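Local atomic coordinates of uncharacterized protein (Bacteroides fragilis, PDB entry 3NNG), a protein that is of unknown function but carries an F5/8 type C (discoidin-like) domain that holds a calcium ion, a fold often used to bind carbohydrate or other surface ligands. Residues Trp22-Ser27 / Trp64-Asp69; Asp69-Leu74 / Asn134-Arg139; Gly55-Gly60 / Thr144-Thr149; Glu95-Lys100 / Arg139-Thr144; Thr75-Thr80 / Gln124-Glu129. The protein carries 1 engineered substitution. One frame throughout, in Å; residues are numbered along the deposited sequence.

In the fold
All five contacts belong to one F5/8 type C beta-sandwich. Interaction 5 is the buried one; interactions 1, 2 and 4 are partly buried, and interaction 3 lies at the surface. Strand 124-144 serves interactions 2, 4 and 5, while strand 71-79 is shared by 2 and 5. Interactions 1, 4 and 5 are regular antiparallel ladders, each with an apolar side turned to the core, whereas interaction 2 keeps a single bridge where the chain turns corners. Phe77 of interaction 5 packs on Ile96 and Ile140 of interaction 4. Interaction 3 instead joins a short helix to a loop through backbone carbonyls, and shares Thr144 with interaction 4.

Interaction 1 (Trp22-Ser27 / Trp64-Asp69); sequences WSVSCS and WNTVLD
An antiparallel strand pair of the F5/8 type C beta-sandwich joins Ser23-Cys26 to Trp64-Leu68. Ser23 and Val67 form one hydrogen-bonded pair, Ser25 and Asn65 the next; the bond from Val67 N to Ser23 O is nearly straight (2.8 Å, 173° at the hydrogen). Val24, Thr66 and Trp64 share one face, where Val24 CG1 rests 3.7 Å from CZ2 of the Trp64 indole. Just before the strand, Thr66 CG2 lies over one face of the Trp22 ring, toward its rim, and Leu68 CG comes within 3.8 Å of Trp22 NE1, the two side chains side by side. With its CG beside the backbone N (chi1 -73°), the indole also puts CE3 3.3 Å from Thr66 OG1, a buried hydroxyl without a polar partner in the model. Asp69 OD1 meets the Trp22 edge in plane, and a water accepts from Trp22 NE1 (3.1 Å) and donates to OD1. Strand 124-144 pairs along the other edge of 63-68, Trp64 NE1 bonds to Ala39 O, and Leu156 of strand 148-159 touches Trp22 and Leu68.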
# COMPACT_ATOMS: atom_id res chain seq x y z
N TRP A 22 -1.10 4.82 12.70
CA TRP A 22 -1.43 3.57 12.02
C TRP A 22 -0.78 2.36 12.67
O TRP A 22 0.32 2.43 13.25
CB TRP A 22 -1.01 3.65 10.56
CG TRP A 22 -1.89 4.52 9.74
CD1 TRP A 22 -2.90 5.35 10.19
CD2 TRP A 22 -1.85 4.67 8.32
NE1 TRP A 22 -3.48 6.00 9.13
CE2 TRP A 22 -2.85 5.60 7.97
CE3 TRP A 22 -1.06 4.10 7.31
CZ2 TRP A 22 -3.09 5.97 6.66
CZ3 TRP A 22 -1.29 4.47 6.01
CH2 TRP A 22 -2.30 5.40 5.69
N SER A 23 -1.45 1.22 12.56
CA SER A 23 -0.92 -0.05 13.03
C SER A 23 -0.82 -0.97 11.81
O SER A 23 -1.83 -1.38 11.25
CB SER A 23 -1.86 -0.64 14.10
OG SER A 23 -1.38 -1.87 14.61
N VAL A 24 0.40 -1.25 11.38
CA VAL A 24 0.60 -1.89 10.08
C VAL A 24 1.14 -3.31 10.21
O VAL A 24 1.83 -3.63 11.17
CB VAL A 24 1.57 -1.05 9.19
CG1 VAL A 24 1.10 0.40 9.12
CG2 VAL A 24 2.99 -1.12 9.73
N SER A 25 0.84 -4.14 9.22
CA SER A 25 1.36 -5.51 9.18
C SER A 25 1.45 -5.97 7.73
O SER A 25 0.96 -5.29 6.84
CB SER A 25 0.45 -6.46 9.96
OG SER A 25 -0.88 -6.40 9.46
N CYS A 26 2.08 -7.12 7.50
CA CYS A 26 2.24 -7.67 6.15
C CYS A 26 2.28 -9.18 6.18
O CYS A 26 2.38 -9.79 7.24
CB CYS A 26 3.52 -7.18 5.51
SG CYS A 26 4.99 -7.70 6.45
N SER A 27 2.25 -9.77 5.00
CA SER A 27 2.25 -11.22 4.85
C SER A 27 3.53 -11.85 5.38
O SER A 27 3.50 -12.83 6.11
CB SER A 27 2.08 -11.55 3.38
OG SER A 27 3.05 -10.86 2.62
N TRP A 64 0.08 -6.11 2.28
CA TRP A 64 0.44 -5.12 3.28
C TRP A 64 -0.87 -4.52 3.81
O TRP A 64 -1.81 -4.29 3.04
CB TRP A 64 1.37 -4.05 2.68
CG TRP A 64 1.84 -2.97 3.65
CD1 TRP A 64 3.07 -2.88 4.28
CD2 TRP A 64 1.10 -1.80 4.04
NE1 TRP A 64 3.12 -1.72 5.04
CE2 TRP A 64 1.93 -1.06 4.92
CE3 TRP A 64 -0.18 -1.31 3.72
CZ2 TRP A 64 1.50 0.13 5.50
CZ3 TRP A 64 -0.60 -0.12 4.30
CH2 TRP A 64 0.24 0.59 5.18
N ASN A 65 -0.94 -4.28 5.11
CA ASN A 65 -2.21 -3.96 5.76
C ASN A 65 -2.00 -2.85 6.77
O ASN A 65 -0.95 -2.80 7.42
CB ASN A 65 -2.75 -5.20 6.49
CG ASN A 65 -4.14 -4.99 7.06
OD1 ASN A 65 -4.31 -4.48 8.18
ND2 ASN A 65 -5.15 -5.39 6.30
N THR A 66 -2.98 -1.95 6.89
CA THR A 66 -2.96 -0.94 7.93
C THR A 66 -4.31 -0.82 8.65
O THR A 66 -5.37 -0.78 8.01
CB THR A 66 -2.51 0.45 7.41
OG1 THR A 66 -2.48 1.39 8.49
CG2 THR A 66 -3.46 0.97 6.32
N VAL A 67 -4.26 -0.81 9.97
CA VAL A 67 -5.40 -0.40 10.78
C VAL A 67 -5.26 1.10 11.00
O VAL A 67 -4.29 1.55 11.61
CB VAL A 67 -5.41 -1.10 12.16
CG1 VAL A 67 -6.73 -0.86 12.88
CG2 VAL A 67 -5.15 -2.59 12.00
N LEU A 68 -6.19 1.88 10.46
CA LEU A 68 -6.16 3.33 10.64
C LEU A 68 -6.67 3.65 12.03
O LEU A 68 -7.59 3.00 12.51
CB LEU A 68 -7.04 4.02 9.58
CG LEU A 68 -6.55 3.93 8.11
CD1 LEU A 68 -6.63 2.51 7.55
CD2 LEU A 68 -7.30 4.90 7.20
N ASP A 69 -6.07 4.64 12.70
CA ASP A 69 -6.61 5.05 13.99
C ASP A 69 -7.84 5.94 13.80
O ASP A 69 -8.78 5.89 14.58
CB ASP A 69 -5.56 5.82 14.81
CG ASP A 69 -5.01 7.02 14.06
OD1 ASP A 69 -4.36 6.83 13.00
OD2 ASP A 69 -5.21 8.15 14.53
O HOH W 1 -6.02 7.47 10.23

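Interaction 2 (Asp69-Leu74 / Asn134-Arg139); sequences DRPVTL and NVKEFR
Pro71-Leu74 and Val135-Arg139 run almost at right angles (83°), joined by one antiparallel bridge in which Val72 and Val135 exchange backbone bonds: Val135 N to Val72 O at 2.9 Å and Val72 N to Val135 O at 3.2 Å. Asn134 and Val135 both face Val72, a G1 beta bulge in this F5/8 type C beta-sandwich; the positive phi of Asn134 (59°) fits that motif. Pro71 presses close beside it, its CA 3.0 Å from Val135 O. On the outer side the Pro71 ring meets the aliphatic part of Lys136, CG to CD 3.8 Å. The lysine chain bends at chi2 and chi4, carrying its NZ to a hydrogen bond with Leu68 O. Inward, Leu74 CB touches Val135 CG2, and strand 93-100 adds Val98 to both. The Leu74 and Phe138 side chains cross at about a right angle, and Leu74 CD2 reaches the edge of the Phe138 ring, 3.8 Å from CD2 of that phenyl.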
# COMPACT_ATOMS: atom_id res chain seq x y z
N ASP A 69 -6.07 4.64 12.70
CA ASP A 69 -6.61 5.05 13.99
C ASP A 69 -7.84 5.94 13.80
O ASP A 69 -8.78 5.89 14.58
CB ASP A 69 -5.56 5.82 14.81
CG ASP A 69 -5.01 7.02 14.06
OD1 ASP A 69 -4.36 6.83 13.00
OD2 ASP A 69 -5.21 8.15 14.53
N ARG A 70 -7.82 6.76 12.75
CA ARG A 70 -8.98 7.58 12.38
C ARG A 70 -9.47 7.15 11.00
O ARG A 70 -8.79 7.38 9.99
CB ARG A 70 -8.61 9.07 12.35
CG ARG A 70 -9.65 9.96 11.66
CD ARG A 70 -9.22 11.44 11.57
NE ARG A 70 -8.11 11.66 10.64
CZ ARG A 70 -8.26 11.84 9.33
NH1 ARG A 70 -9.46 11.82 8.77
NH2 ARG A 70 -7.20 12.03 8.56
N PRO A 71 -10.65 6.54 10.94
CA PRO A 71 -11.21 6.11 9.65
C PRO A 71 -11.37 7.28 8.68
O PRO A 71 -11.65 8.42 9.10
CB PRO A 71 -12.58 5.54 10.01
CG PRO A 71 -12.60 5.38 11.48
CD PRO A 71 -11.43 6.07 12.10
N VAL A 72 -11.20 7.01 7.40
CA VAL A 72 -11.31 8.07 6.41
C VAL A 72 -12.23 7.70 5.27
O VAL A 72 -12.47 6.52 4.98
CB VAL A 72 -9.93 8.47 5.83
CG1 VAL A 72 -8.89 8.63 6.94
CG2 VAL A 72 -9.47 7.45 4.79
N THR A 73 -12.74 8.72 4.61
CA THR A 73 -13.42 8.52 3.35
C THR A 73 -12.32 8.43 2.29
O THR A 73 -11.78 9.44 1.86
CB THR A 73 -14.42 9.65 3.11
OG1 THR A 73 -15.42 9.56 4.13
CG2 THR A 73 -15.08 9.51 1.74
N LEU A 74 -12.00 7.20 1.89
CA LEU A 74 -10.81 6.93 1.08
C LEU A 74 -11.00 7.29 -0.39
O LEU A 74 -11.83 6.70 -1.07
CB LEU A 74 -10.45 5.45 1.19
CG LEU A 74 -9.22 4.98 0.42
CD1 LEU A 74 -8.01 5.80 0.87
CD2 LEU A 74 -9.00 3.48 0.64
N ASN A 134 -15.62 5.89 5.82
CA ASN A 134 -15.36 5.14 7.06
C ASN A 134 -14.42 3.94 6.95
O ASN A 134 -14.61 2.93 7.62
CB ASN A 134 -16.67 4.69 7.73
CG ASN A 134 -17.73 5.79 7.77
OD1 ASN A 134 -17.47 6.93 8.15
ND2 ASN A 134 -18.95 5.44 7.37
N VAL A 135 -13.39 4.03 6.10
CA VAL A 135 -12.43 2.94 6.03
C VAL A 135 -11.62 2.88 7.32
O VAL A 135 -10.95 3.85 7.68
CB VAL A 135 -11.49 3.07 4.81
CG1 VAL A 135 -10.34 2.10 4.93
CG2 VAL A 135 -12.28 2.83 3.50
N LYS A 136 -11.71 1.76 8.04
CA LYS A 136 -10.95 1.59 9.29
C LYS A 136 -9.71 0.74 9.08
O LYS A 136 -8.69 0.92 9.75
CB LYS A 136 -11.83 0.98 10.39
CG LYS A 136 -11.18 0.87 11.78
CD LYS A 136 -10.65 2.21 12.24
CE LYS A 136 -10.45 2.28 13.75
NZ LYS A 136 -9.29 1.52 14.28
N GLU A 137 -9.78 -0.19 8.12
CA GLU A 137 -8.66 -1.06 7.78
C GLU A 137 -8.48 -1.16 6.25
O GLU A 137 -9.46 -1.24 5.51
CB GLU A 137 -8.89 -2.45 8.40
CG GLU A 137 -7.66 -3.31 8.53
CD GLU A 137 -7.86 -4.47 9.50
OE1 GLU A 137 -9.01 -4.63 10.00
OE2 GLU A 137 -6.88 -5.22 9.75
N PHE A 138 -7.24 -1.16 5.78
CA PHE A 138 -6.92 -1.17 4.36
C PHE A 138 -5.89 -2.26 4.10
O PHE A 138 -4.89 -2.33 4.81
CB PHE A 138 -6.36 0.20 3.95
CG PHE A 138 -5.76 0.26 2.55
CD1 PHE A 138 -4.48 -0.19 2.31
CD2 PHE A 138 -6.46 0.86 1.51
CE1 PHE A 138 -3.91 -0.10 1.04
CE2 PHE A 138 -5.91 0.95 0.24
CZ PHE A 138 -4.62 0.48 0.00
N ARG A 139 -6.15 -3.12 3.12
CA ARG A 139 -5.17 -4.12 2.70
C ARG A 139 -4.89 -4.03 1.21
O ARG A 139 -5.81 -3.90 0.40
CB ARG A 139 -5.63 -5.55 3.04
CG ARG A 139 -4.54 -6.62 2.77
CD ARG A 139 -4.83 -7.96 3.48
NE ARG A 139 -4.99 -7.80 4.92
CZ ARG A 139 -4.92 -8.80 5.81
NH1 ARG A 139 -4.68 -10.04 5.40
NH2 ARG A 139 -5.09 -8.56 7.10

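Interaction 3 (Gly55-Gly60 / Thr144-Thr149); sequences GVANAG and TPDNYT
Ala57 and Asp146 meet where the start of helix 56-59 docks on the loop before strand 148-159. Ala57 N donates to Asp146 O (2.8 Å) in the carbonyl plane, on a lone pair, while the methyl CB of Ala57 sits against the carboxylate carbon CG of Asp146 at 3.5 Å. With Asp146 CG between its own backbone N and carbonyl carbon (chi1 65°), the carboxylate is directed to the Ala57 methyl. Val56 crosses Asp146 at about a right angle and sets its CG2 3.4 Å from Asp146 CB. At the N-cap, Gly55 N gives a straight bond to Asn147 O (2.7 Å), coming from above the carbonyl plane. Gly55 CA lies 3.3 Å from Asp146 O, a CA-H...O contact, with the glycine backbone directly against the loop. Asn58 folds back toward the loop with CG beside its backbone N (chi1 -59°), laying ND2 over a face of the Tyr148 ring, 3.4 Å from CZ; amide and ring planes are nearly perpendicular (87°). A water accepts from Val56 N and donates to Pro145 O, just after a cis peptide. Around this surface contact, Thr149 pairs with Thr53 of strand 51-54, Tyr148 meets the Trp54 ring, and Val56 touches Cys62.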
# COMPACT_ATOMS: atom_id res chain seq x y z
N GLY A 55 6.78 -12.64 -3.18
CA GLY A 55 5.59 -12.50 -4.00
C GLY A 55 4.65 -13.68 -3.80
O GLY A 55 4.99 -14.61 -3.07
N VAL A 56 3.48 -13.65 -4.43
CA VAL A 56 2.50 -14.73 -4.24
C VAL A 56 2.98 -16.09 -4.72
O VAL A 56 2.52 -17.11 -4.23
CB VAL A 56 1.16 -14.44 -4.93
CG1 VAL A 56 0.48 -13.23 -4.31
CG2 VAL A 56 1.36 -14.24 -6.43
N ALA A 57 3.88 -16.11 -5.71
CA ALA A 57 4.25 -17.37 -6.34
C ALA A 57 5.08 -18.23 -5.41
O ALA A 57 4.97 -19.45 -5.40
CB ALA A 57 5.02 -17.12 -7.62
N ASN A 58 5.93 -17.56 -4.63
CA ASN A 58 6.79 -18.22 -3.67
C ASN A 58 6.00 -18.54 -2.40
O ASN A 58 5.70 -19.70 -2.10
CB ASN A 58 7.99 -17.32 -3.35
CG ASN A 58 8.83 -16.98 -4.59
OD1 ASN A 58 8.45 -17.31 -5.71
ND2 ASN A 58 9.96 -16.32 -4.39
N ALA A 59 5.63 -17.48 -1.68
CA ALA A 59 5.07 -17.62 -0.34
C ALA A 59 3.58 -17.92 -0.30
O ALA A 59 3.02 -18.12 0.77
CB ALA A 59 5.38 -16.35 0.48
N GLY A 60 2.93 -17.94 -1.46
CA GLY A 60 1.50 -18.21 -1.52
C GLY A 60 0.64 -16.98 -1.34
O GLY A 60 -0.48 -16.93 -1.84
N THR A 144 1.39 -8.85 -8.98
CA THR A 144 2.66 -9.00 -9.67
C THR A 144 3.57 -7.83 -9.32
O THR A 144 3.09 -6.75 -9.01
CB THR A 144 2.48 -9.09 -11.22
OG1 THR A 144 1.93 -7.86 -11.70
CG2 THR A 144 1.56 -10.25 -11.62
N PRO A 145 4.90 -8.05 -9.37
CA PRO A 145 5.49 -9.35 -9.71
C PRO A 145 5.19 -10.40 -8.65
O PRO A 145 4.93 -10.03 -7.51
CB PRO A 145 7.00 -9.05 -9.78
CG PRO A 145 7.19 -7.80 -9.03
CD PRO A 145 5.92 -7.00 -9.18
N ASP A 146 5.21 -11.68 -9.03
CA ASP A 146 4.85 -12.75 -8.09
C ASP A 146 6.04 -13.45 -7.43
O ASP A 146 5.86 -14.40 -6.66
CB ASP A 146 3.87 -13.76 -8.71
CG ASP A 146 4.47 -14.54 -9.87
OD1 ASP A 146 5.70 -14.54 -10.07
OD2 ASP A 146 3.67 -15.17 -10.60
N ASN A 147 7.25 -13.00 -7.73
CA ASN A 147 8.41 -13.59 -7.08
C ASN A 147 8.83 -12.81 -5.83
O ASN A 147 8.92 -13.37 -4.74
CB ASN A 147 9.58 -13.80 -8.06
CG ASN A 147 9.96 -12.54 -8.83
OD1 ASN A 147 9.24 -11.53 -8.82
ND2 ASN A 147 11.11 -12.58 -9.50
N TYR A 148 9.08 -11.51 -6.01
CA TYR A 148 9.40 -10.63 -4.90
C TYR A 148 8.87 -9.25 -5.24
O TYR A 148 8.89 -8.86 -6.40
CB TYR A 148 10.91 -10.56 -4.67
CG TYR A 148 11.56 -11.91 -4.40
CD1 TYR A 148 12.01 -12.70 -5.45
CD2 TYR A 148 11.72 -12.38 -3.10
CE1 TYR A 148 12.61 -13.93 -5.21
CE2 TYR A 148 12.31 -13.61 -2.85
CZ TYR A 148 12.75 -14.38 -3.91
OH TYR A 148 13.33 -15.61 -3.69
N THR A 149 8.40 -8.51 -4.24
CA THR A 149 8.02 -7.12 -4.47
C THR A 149 7.90 -6.37 -3.13
O THR A 149 8.19 -6.93 -2.06
CB THR A 149 6.69 -7.03 -5.31
OG1 THR A 149 6.47 -5.69 -5.77
CG2 THR A 149 5.47 -7.50 -4.51
O HOH W 2 2.92 -11.15 -5.42

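Interaction 4 (Glu95-Lys100 / Arg139-Thr144); sequences EIKVRK and RINCLT
Four backbone hydrogen bonds carry the pairing of Glu95-Lys97 with Arg139-Asn141, two at each hydrogen-bonded pair. Glu95 and Asn141 exchange N-H and C=O at 2.8 Å in both directions, though Asn141 N to Glu95 O is bent (144° at the hydrogen). Lys97 and Arg139 form the other pair, where Arg139 N reaches Lys97 O at 2.7 Å and 168°. Between them Ile96 faces Ile140 as a non-hydrogen-bonded pair, with CA-H...O contacts such as Ile96 CA to Arg139 O, 3.5 Å, lining the ladder. The two strands are neighbours in the antiparallel sheet of the F5/8 type C beta-sandwich, and their faces differ sharply in chemistry. On the inner face, Ile96 turns its CD1 back against Ile140 (CD1 to CB 3.5 Å, tighter than usual); the bend at chi2 (-57°) brings this methyl across. Phe77 of strand 71-79 touches both isoleucines, and Phe138 and Leu113 also pack on Ile96. The outer face is polar and looser: the aliphatic chain of Lys97 passes Asn141, with CG 4.1 Å from ND2, and Glu95 OE1 lies 3.9 Å from Leu143 CD1. Arg139 touches Lys97 O through its CB, but its guanidinium leads away to a cation-pi contact with Trp63.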
# COMPACT_ATOMS: atom_id res chain seq x y z
N GLU A 95 -4.52 -5.68 -5.89
CA GLU A 95 -5.93 -5.64 -5.57
C GLU A 95 -6.08 -5.08 -4.16
O GLU A 95 -5.23 -5.32 -3.29
CB GLU A 95 -6.52 -7.04 -5.64
CG GLU A 95 -8.03 -7.08 -5.68
CD GLU A 95 -8.55 -7.87 -6.87
OE1 GLU A 95 -7.80 -8.73 -7.39
OE2 GLU A 95 -9.70 -7.61 -7.29
N ILE A 96 -7.15 -4.33 -3.93
CA ILE A 96 -7.39 -3.65 -2.66
C ILE A 96 -8.62 -4.21 -1.93
O ILE A 96 -9.65 -4.43 -2.56
CB ILE A 96 -7.63 -2.13 -2.88
CG1 ILE A 96 -6.36 -1.45 -3.42
CG2 ILE A 96 -8.09 -1.46 -1.60
CD1 ILE A 96 -5.15 -1.62 -2.54
N LYS A 97 -8.50 -4.42 -0.62
CA LYS A 97 -9.65 -4.68 0.23
C LYS A 97 -9.66 -3.67 1.37
O LYS A 97 -8.61 -3.33 1.91
CB LYS A 97 -9.63 -6.10 0.80
CG LYS A 97 -9.66 -7.20 -0.25
CD LYS A 97 -9.98 -8.56 0.37
CE LYS A 97 -10.74 -9.45 -0.61
NZ LYS A 97 -9.98 -9.78 -1.86
N VAL A 98 -10.85 -3.22 1.76
CA VAL A 98 -11.01 -2.36 2.93
C VAL A 98 -12.07 -2.93 3.85
O VAL A 98 -12.91 -3.73 3.44
CB VAL A 98 -11.41 -0.92 2.55
CG1 VAL A 98 -10.35 -0.30 1.65
CG2 VAL A 98 -12.75 -0.94 1.83
N ARG A 99 -12.01 -2.51 5.12
CA ARG A 99 -13.03 -2.84 6.10
C ARG A 99 -13.52 -1.51 6.69
O ARG A 99 -12.72 -0.69 7.13
CB ARG A 99 -12.45 -3.74 7.20
CG ARG A 99 -13.48 -4.45 8.06
CD ARG A 99 -12.81 -5.24 9.18
NE ARG A 99 -11.87 -4.41 9.94
CZ ARG A 99 -12.22 -3.51 10.85
NH1 ARG A 99 -13.50 -3.30 11.15
NH2 ARG A 99 -11.27 -2.79 11.47
N LYS A 100 -14.82 -1.30 6.67
CA LYS A 100 -15.36 -0.06 7.21
C LYS A 100 -15.48 -0.18 8.72
O LYS A 100 -15.63 -1.29 9.25
CB LYS A 100 -16.69 0.28 6.53
CG LYS A 100 -16.52 0.62 5.04
CD LYS A 100 -17.81 0.48 4.25
CE LYS A 100 -18.49 1.83 4.01
NZ LYS A 100 -19.11 1.92 2.66
N ARG A 139 -6.15 -3.12 3.12
CA ARG A 139 -5.17 -4.12 2.70
C ARG A 139 -4.89 -4.03 1.21
O ARG A 139 -5.81 -3.90 0.40
CB ARG A 139 -5.63 -5.55 3.04
CG ARG A 139 -4.54 -6.62 2.77
CD ARG A 139 -4.83 -7.96 3.48
NE ARG A 139 -4.99 -7.80 4.92
CZ ARG A 139 -4.92 -8.80 5.81
NH1 ARG A 139 -4.68 -10.04 5.40
NH2 ARG A 139 -5.09 -8.56 7.10
N ILE A 140 -3.62 -4.13 0.84
CA ILE A 140 -3.26 -4.26 -0.56
C ILE A 140 -2.64 -5.63 -0.85
O ILE A 140 -1.56 -5.95 -0.37
CB ILE A 140 -2.36 -3.09 -1.04
CG1 ILE A 140 -1.99 -3.24 -2.51
CG2 ILE A 140 -1.12 -2.94 -0.17
CD1 ILE A 140 -1.36 -1.98 -3.13
N ASN A 141 -3.35 -6.45 -1.63
CA ASN A 141 -2.85 -7.74 -2.07
C ASN A 141 -2.08 -7.58 -3.38
O ASN A 141 -2.68 -7.27 -4.42
CB ASN A 141 -4.00 -8.73 -2.27
CG ASN A 141 -4.67 -9.11 -0.95
OD1 ASN A 141 -3.99 -9.53 -0.01
ND2 ASN A 141 -5.99 -8.96 -0.87
N CYS A 142 -0.76 -7.76 -3.31
CA CYS A 142 0.13 -7.54 -4.44
C CYS A 142 0.11 -8.75 -5.34
O CYS A 142 0.44 -9.85 -4.90
CB CYS A 142 1.55 -7.21 -3.96
SG CYS A 142 1.54 -5.72 -2.89
N LEU A 143 -0.29 -8.55 -6.59
CA LEU A 143 -0.43 -9.63 -7.55
C LEU A 143 0.84 -9.89 -8.36
O LEU A 143 1.32 -11.02 -8.42
CB LEU A 143 -1.62 -9.37 -8.49
CG LEU A 143 -2.96 -9.23 -7.75
CD1 LEU A 143 -4.08 -8.84 -8.71
CD2 LEU A 143 -3.31 -10.51 -6.98
N THR A 144 1.39 -8.85 -8.98
CA THR A 144 2.66 -9.00 -9.67
C THR A 144 3.57 -7.83 -9.32
O THR A 144 3.09 -6.75 -9.01
CB THR A 144 2.48 -9.09 -11.22
OG1 THR A 144 1.93 -7.86 -11.70
CG2 THR A 144 1.56 -10.25 -11.62

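Interaction 5 (Thr75-Thr80 / Gln124-Glu129); sequences TGFSVT and QYAAIE
Ala126 and Phe77 form the tight part of this contact: the methyl CB of Ala126 stands over the Phe77 ring face in a CH-pi contact, 4.0 Å from the centroid and 29° off the ring normal. Phe77 CG lies between its backbone N and carbonyl carbon (chi1 70°), which swings the phenyl toward the partner strand. The backbones of the same pair are bonded tightly, with Ala126 N to Phe77 O at 2.7 Å and almost straight (178°). At Gly76 the backbone itself meets both backbone and side chain: its CA is 3.1 Å from Ala126 O and 3.5 Å from Ile128 CG1. Val79 and Gln124 close the ladder with two longer bonds, Val79 N to Gln124 O being 3.2 Å. These strands pair antiparallel within the beta-sandwich, and Leu113, touching both Phe77 and Ala126, and Leu156, on Phe77, extend the apolar cluster. The other face is more polar. There Ser78 CB touches the Tyr125 ring (CD1 3.6 Å), while Ser78 OG bonds to Tyr157 OH; Trp14 packs on Tyr125 and on the exposed Ala127. Toward the solvent end, Ile128 N still reaches Thr75 O, from above the carbonyl plane, and a water bridges Thr75 OG1, Ile128 O and the carboxylate of the exposed Glu129.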
# COMPACT_ATOMS: atom_id res chain seq x y z
N THR A 75 -10.20 8.25 -0.88
CA THR A 75 -10.30 8.68 -2.28
C THR A 75 -9.28 8.00 -3.20
O THR A 75 -9.43 8.02 -4.42
CB THR A 75 -10.22 10.22 -2.42
OG1 THR A 75 -10.54 10.59 -3.77
CG2 THR A 75 -8.82 10.74 -2.08
N GLY A 76 -8.26 7.40 -2.62
CA GLY A 76 -7.29 6.69 -3.42
C GLY A 76 -6.07 6.38 -2.59
O GLY A 76 -6.05 6.65 -1.39
N PHE A 77 -5.04 5.81 -3.22
CA PHE A 77 -3.79 5.60 -2.53
C PHE A 77 -2.64 5.77 -3.51
O PHE A 77 -2.86 5.94 -4.72
CB PHE A 77 -3.76 4.20 -1.89
CG PHE A 77 -3.67 3.10 -2.89
CD1 PHE A 77 -4.80 2.65 -3.55
CD2 PHE A 77 -2.45 2.52 -3.18
CE1 PHE A 77 -4.72 1.63 -4.49
CE2 PHE A 77 -2.35 1.51 -4.12
CZ PHE A 77 -3.49 1.05 -4.77
N SER A 78 -1.42 5.74 -3.00
CA SER A 78 -0.25 5.86 -3.84
C SER A 78 0.87 5.01 -3.30
O SER A 78 1.01 4.84 -2.08
CB SER A 78 0.21 7.32 -3.91
OG SER A 78 0.85 7.69 -2.69
N VAL A 79 1.69 4.50 -4.22
CA VAL A 79 2.85 3.70 -3.87
C VAL A 79 4.05 4.20 -4.67
O VAL A 79 3.89 4.84 -5.72
CB VAL A 79 2.58 2.18 -4.13
CG1 VAL A 79 1.45 1.69 -3.23
CG2 VAL A 79 2.23 1.92 -5.59
N THR A 80 5.25 3.95 -4.16
CA THR A 80 6.50 4.28 -4.86
C THR A 80 7.21 2.99 -5.28
O THR A 80 6.70 1.89 -5.04
CB THR A 80 7.46 5.06 -3.94
OG1 THR A 80 7.79 4.26 -2.80
CG2 THR A 80 6.80 6.38 -3.46
N GLN A 124 2.98 6.79 -7.80
CA GLN A 124 1.88 6.71 -8.74
C GLN A 124 0.61 6.60 -7.91
O GLN A 124 0.61 5.99 -6.84
CB GLN A 124 2.03 5.52 -9.69
CG GLN A 124 3.23 5.63 -10.61
CD GLN A 124 3.42 4.41 -11.45
OE1 GLN A 124 2.47 3.90 -12.06
NE2 GLN A 124 4.65 3.91 -11.50
N TYR A 125 -0.47 7.18 -8.43
CA TYR A 125 -1.69 7.35 -7.67
C TYR A 125 -2.79 6.46 -8.24
O TYR A 125 -2.97 6.38 -9.45
CB TYR A 125 -2.09 8.82 -7.69
CG TYR A 125 -1.02 9.73 -7.15
CD1 TYR A 125 -1.01 10.10 -5.81
CD2 TYR A 125 -0.01 10.22 -7.97
CE1 TYR A 125 -0.03 10.93 -5.31
CE2 TYR A 125 0.98 11.04 -7.48
CZ TYR A 125 0.96 11.39 -6.15
OH TYR A 125 1.94 12.21 -5.65
N ALA A 126 -3.50 5.78 -7.36
CA ALA A 126 -4.59 4.94 -7.82
C ALA A 126 -5.87 5.43 -7.15
O ALA A 126 -6.00 5.40 -5.93
CB ALA A 126 -4.33 3.48 -7.48
N ALA A 127 -6.80 5.91 -7.97
CA ALA A 127 -8.05 6.47 -7.49
C ALA A 127 -9.00 5.39 -6.97
O ALA A 127 -9.09 4.29 -7.53
CB ALA A 127 -8.73 7.29 -8.60
N ILE A 128 -9.71 5.71 -5.89
CA ILE A 128 -10.79 4.87 -5.39
C ILE A 128 -12.10 5.61 -5.63
O ILE A 128 -12.34 6.69 -5.06
CB ILE A 128 -10.64 4.58 -3.89
CG1 ILE A 128 -9.32 3.88 -3.60
CG2 ILE A 128 -11.81 3.73 -3.38
CD1 ILE A 128 -9.30 2.45 -4.02
N GLU A 129 -12.94 5.04 -6.48
CA GLU A 129 -14.10 5.77 -6.97
C GLU A 129 -15.40 4.98 -6.89
O GLU A 129 -15.47 3.84 -7.37
CB GLU A 129 -13.85 6.20 -8.42
CG GLU A 129 -14.97 7.06 -8.99
CD GLU A 129 -15.01 8.46 -8.40
OE1 GLU A 129 -13.93 9.04 -8.15
OE2 GLU A 129 -16.13 8.98 -8.20
O HOH W 3 -11.75 9.27 -6.03